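Local coordinates for tRNA threonylcarbamoyladenosine biosynthesis protein TsaB (Pseudomonas aeruginosa, PDB 5BR9) that probably takes part in making the threonylcarbamoyladenosine modification of tRNA, as a TsaB member of the KAE1/TsaD family, at residues V98-R110 and A122-Y136. Sequence-based numbering, arbitrary orientation.
Sequences VLAVSDLAILAQR and AAIDARMDEVYWGCY
The ring of Tyr136 lies against the first two turns of helix 103-110. Ala105 covers one face, its CA 3.8 Å from the ring centroid in a CH-pi contact, displaced toward the rim. Ala105 CB reaches Tyr136 CE1 at 3.3 Å, and Ala108 CB meets Tyr136 CB at 3.5 Å, near the root of the ring. Gly134 O sits in the ring plane at the edge. The Tyr132 ring has Ala126 CB over one face and turns away from the helix.

Leu104 fills the middle of the contact. With chi1 at -67°, its CG stands anti to the carbonyl carbon and the two methyls spread over the hairpin. CD1 rests on the backbone at Trp133 and Gly134. CD2 lies 3.8 Å from both Ala122 CB and Ile124 CG1. One turn on, the Leu107 side chain crosses that of Ile124 at a slant, with Leu107 CD1 3.6 Å from Ile124 CG1.

No hydrogen bond joins the two segments. Instead, Glu149 OE2 of strand 142-152 is hydrogen-bonded to both Ser102 OG and Tyr136 OH. Ser102 is also the N-cap, its OG taking weak bonds from Leu104 N and Ala105 N.

The helix packs on antiparallel hairpin 119-125/131-139, part of one five-stranded mixed sheet. It follows strand 98-101, outermost within this chain in a second, so the contact links both sheets of this ASKHA-type fold. Leu202 of helix 196-208 also touches Ala105.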
# COMPACT_ATOMS: atom_id res chain seq x y z
N VAL A 98 13.80 -0.30 7.28
CA VAL A 98 13.56 -0.04 5.86
C VAL A 98 14.38 1.17 5.43
O VAL A 98 14.65 2.07 6.22
CB VAL A 98 12.06 0.21 5.51
CG1 VAL A 98 11.18 -0.86 6.07
CG2 VAL A 98 11.60 1.58 5.92
N LEU A 99 14.73 1.18 4.15
CA LEU A 99 15.52 2.21 3.51
C LEU A 99 14.75 2.84 2.35
O LEU A 99 14.60 2.24 1.29
CB LEU A 99 16.84 1.62 3.00
CG LEU A 99 17.82 1.12 4.06
CD1 LEU A 99 18.85 0.17 3.46
CD2 LEU A 99 18.52 2.32 4.66
N ALA A 100 14.26 4.06 2.54
CA ALA A 100 13.57 4.78 1.48
C ALA A 100 14.62 5.44 0.56
O ALA A 100 15.51 6.13 1.02
CB ALA A 100 12.64 5.81 2.06
N VAL A 101 14.52 5.19 -0.74
CA VAL A 101 15.50 5.70 -1.68
C VAL A 101 14.78 6.38 -2.84
O VAL A 101 13.80 5.85 -3.40
CB VAL A 101 16.42 4.58 -2.20
CG1 VAL A 101 17.37 5.12 -3.25
CG2 VAL A 101 17.20 3.95 -1.06
N SER A 102 15.27 7.55 -3.21
CA SER A 102 14.68 8.31 -4.28
C SER A 102 14.80 7.62 -5.62
O SER A 102 15.87 7.16 -6.00
CB SER A 102 15.33 9.70 -4.37
OG SER A 102 14.95 10.31 -5.58
N ASP A 103 13.71 7.62 -6.39
CA ASP A 103 13.76 7.09 -7.73
C ASP A 103 14.57 7.95 -8.71
O ASP A 103 15.06 7.44 -9.71
CB ASP A 103 12.35 6.87 -8.25
CG ASP A 103 11.77 5.54 -7.76
OD1 ASP A 103 10.94 5.53 -6.84
OD2 ASP A 103 12.16 4.50 -8.31
N LEU A 104 14.72 9.24 -8.41
CA LEU A 104 15.61 10.10 -9.21
C LEU A 104 17.07 9.65 -9.01
O LEU A 104 17.84 9.51 -9.98
CB LEU A 104 15.43 11.59 -8.82
CG LEU A 104 14.06 12.20 -9.20
CD1 LEU A 104 13.77 13.49 -8.44
CD2 LEU A 104 13.94 12.46 -10.71
N ALA A 105 17.45 9.37 -7.76
CA ALA A 105 18.78 8.81 -7.47
C ALA A 105 18.96 7.47 -8.16
O ALA A 105 20.01 7.21 -8.75
CB ALA A 105 19.01 8.67 -5.95
N ILE A 106 17.93 6.63 -8.11
CA ILE A 106 18.06 5.30 -8.71
C ILE A 106 18.35 5.42 -10.21
O ILE A 106 19.22 4.72 -10.75
CB ILE A 106 16.82 4.45 -8.45
CG1 ILE A 106 16.65 4.23 -6.95
CG2 ILE A 106 16.95 3.12 -9.15
CD1 ILE A 106 15.28 3.69 -6.58
N LEU A 107 17.62 6.31 -10.88
CA LEU A 107 17.86 6.62 -12.29
C LEU A 107 19.30 7.07 -12.53
O LEU A 107 19.90 6.72 -13.53
CB LEU A 107 16.96 7.75 -12.76
CG LEU A 107 15.54 7.47 -13.20
CD1 LEU A 107 14.94 8.81 -13.65
CD2 LEU A 107 15.56 6.44 -14.32
N ALA A 108 19.79 7.93 -11.65
CA ALA A 108 21.13 8.48 -11.77
C ALA A 108 22.15 7.35 -11.63
O ALA A 108 23.06 7.24 -12.44
CB ALA A 108 21.36 9.54 -10.71
N GLN A 109 21.95 6.50 -10.63
CA GLN A 109 22.85 5.39 -10.39
C GLN A 109 22.81 4.45 -11.59
O GLN A 109 23.85 3.93 -12.02
CB GLN A 109 22.49 4.63 -9.12
CG GLN A 109 23.60 3.68 -8.66
CD GLN A 109 24.78 4.45 -8.08
OE1 GLN A 109 24.60 5.53 -7.53
NE2 GLN A 109 25.98 3.90 -8.21
N ARG A 110 21.62 4.24 -12.15
CA ARG A 110 21.52 3.38 -13.34
C ARG A 110 22.23 3.98 -14.55
O ARG A 110 22.94 3.27 -15.27
CB ARG A 110 20.06 3.12 -13.71
CG ARG A 110 19.93 2.26 -14.96
CD ARG A 110 18.54 1.71 -15.13
NE ARG A 110 18.49 0.76 -16.24
CZ ARG A 110 17.37 0.18 -16.67
NH1 ARG A 110 16.21 0.43 -16.08
NH2 ARG A 110 17.43 -0.67 -17.69
N ALA A 122 18.44 13.85 -13.49
CA ALA A 122 17.32 12.93 -13.55
C ALA A 122 16.00 13.70 -13.60
O ALA A 122 15.80 14.64 -12.84
CB ALA A 122 17.35 11.99 -12.37
N ALA A 123 15.13 13.32 -14.52
CA ALA A 123 13.83 13.95 -14.64
C ALA A 123 12.77 12.89 -14.88
O ALA A 123 12.89 12.10 -15.81
CB ALA A 123 13.82 14.99 -15.79
N ILE A 124 11.75 12.90 -14.03
CA ILE A 124 10.63 11.97 -14.11
C ILE A 124 9.36 12.76 -14.33
O ILE A 124 9.09 13.73 -13.61
CB ILE A 124 10.54 11.09 -12.84
CG1 ILE A 124 11.76 10.17 -12.74
CG2 ILE A 124 9.23 10.31 -12.83
CD1 ILE A 124 11.84 9.40 -11.42
N ASP A 125 8.55 12.34 -15.29
CA ASP A 125 7.33 13.04 -15.62
C ASP A 125 6.44 13.09 -14.38
O ASP A 125 6.29 12.10 -13.69
CB ASP A 125 6.57 12.35 -16.75
CG ASP A 125 5.46 13.22 -17.29
OD1 ASP A 125 4.54 12.71 -17.95
OD2 ASP A 125 5.47 14.43 -17.01
N ALA A 126 5.92 14.27 -14.08
CA ALA A 126 4.95 14.43 -13.01
C ALA A 126 3.62 14.74 -13.64
O ALA A 126 3.52 14.96 -14.85
CB ALA A 126 5.37 15.55 -12.04
N ARG A 127 2.57 14.75 -12.84
CA ARG A 127 1.28 15.14 -13.38
C ARG A 127 1.28 16.65 -13.68
O ARG A 127 2.10 17.41 -13.13
CB ARG A 127 0.16 14.78 -12.40
N MET A 128 0.40 17.07 -14.56
CA MET A 128 0.00 18.48 -14.68
C MET A 128 1.11 19.42 -15.15
O MET A 128 1.37 20.46 -14.55
CB MET A 128 -0.57 18.96 -13.34
CG MET A 128 -1.86 18.24 -12.94
SD MET A 128 -2.98 17.94 -14.34
CE MET A 128 -3.01 16.15 -14.37
N ASP A 129 1.74 19.04 -16.26
CA ASP A 129 2.68 19.90 -16.96
C ASP A 129 3.89 20.24 -16.11
O ASP A 129 4.48 21.31 -16.26
CB ASP A 129 2.01 21.19 -17.45
CG ASP A 129 2.72 21.80 -18.64
OD1 ASP A 129 3.36 21.02 -19.38
OD2 ASP A 129 2.66 23.05 -18.84
N GLU A 130 4.28 19.32 -15.24
CA GLU A 130 5.49 19.48 -14.46
C GLU A 130 6.33 18.21 -14.49
O GLU A 130 5.85 17.14 -14.85
CB GLU A 130 5.18 19.84 -13.01
CG GLU A 130 4.48 21.19 -12.85
CD GLU A 130 4.30 21.55 -11.39
OE1 GLU A 130 3.80 20.70 -10.61
OE2 GLU A 130 4.65 22.69 -11.03
N VAL A 131 7.59 18.34 -14.08
CA VAL A 131 8.48 17.20 -13.94
C VAL A 131 9.13 17.20 -12.58
O VAL A 131 9.45 18.26 -12.03
CB VAL A 131 9.57 17.16 -15.06
CG1 VAL A 131 8.95 16.99 -16.43
CG2 VAL A 131 10.41 18.44 -15.02
N TYR A 132 9.38 16.00 -12.07
CA TYR A 132 10.26 15.82 -10.94
C TYR A 132 11.69 15.91 -11.44
O TYR A 132 12.01 15.39 -12.51
CB TYR A 132 9.99 14.48 -10.28
CG TYR A 132 8.60 14.33 -9.70
CD1 TYR A 132 8.22 15.03 -8.56
CD2 TYR A 132 7.67 13.50 -10.30
CE1 TYR A 132 6.95 14.88 -8.01
CE2 TYR A 132 6.39 13.35 -9.76
CZ TYR A 132 6.03 14.05 -8.62
OH TYR A 132 4.76 13.89 -8.10
N TRP A 133 12.54 16.58 -10.66
CA TRP A 133 13.88 16.98 -11.10
C TRP A 133 14.92 16.85 -9.99
O TRP A 133 14.70 17.33 -8.89
CB TRP A 133 13.82 18.42 -11.60
CG TRP A 133 15.13 19.02 -12.01
CD1 TRP A 133 15.95 19.82 -11.25
CD2 TRP A 133 15.76 18.90 -13.29
NE1 TRP A 133 17.04 20.22 -11.99
CE2 TRP A 133 16.96 19.66 -13.24
CE3 TRP A 133 15.43 18.23 -14.47
CZ2 TRP A 133 17.82 19.76 -14.32
CZ3 TRP A 133 16.29 18.32 -15.55
CH2 TRP A 133 17.47 19.09 -15.47
N GLY A 134 16.05 16.21 -10.29
CA GLY A 134 17.14 16.05 -9.34
C GLY A 134 18.45 15.77 -10.05
O GLY A 134 18.52 14.91 -10.94
N CYS A 135 19.48 16.52 -9.69
CA CYS A 135 20.78 16.37 -10.32
C CYS A 135 21.73 15.65 -9.38
O CYS A 135 21.76 15.92 -8.18
CB CYS A 135 21.35 17.73 -10.73
SG CYS A 135 20.42 18.56 -12.03
N TYR A 136 22.50 14.73 -9.95
CA TYR A 136 23.32 13.82 -9.18
C TYR A 136 24.73 13.78 -9.72
O TYR A 136 24.94 13.95 -10.92
CB TYR A 136 22.68 12.41 -9.19
CG TYR A 136 21.45 12.31 -8.32
CD1 TYR A 136 21.54 11.75 -7.05
CD2 TYR A 136 20.21 12.81 -8.74
CE1 TYR A 136 20.43 11.67 -6.21
CE2 TYR A 136 19.07 12.74 -7.90
CZ TYR A 136 19.20 12.16 -6.64
OH TYR A 136 18.13 12.09 -5.77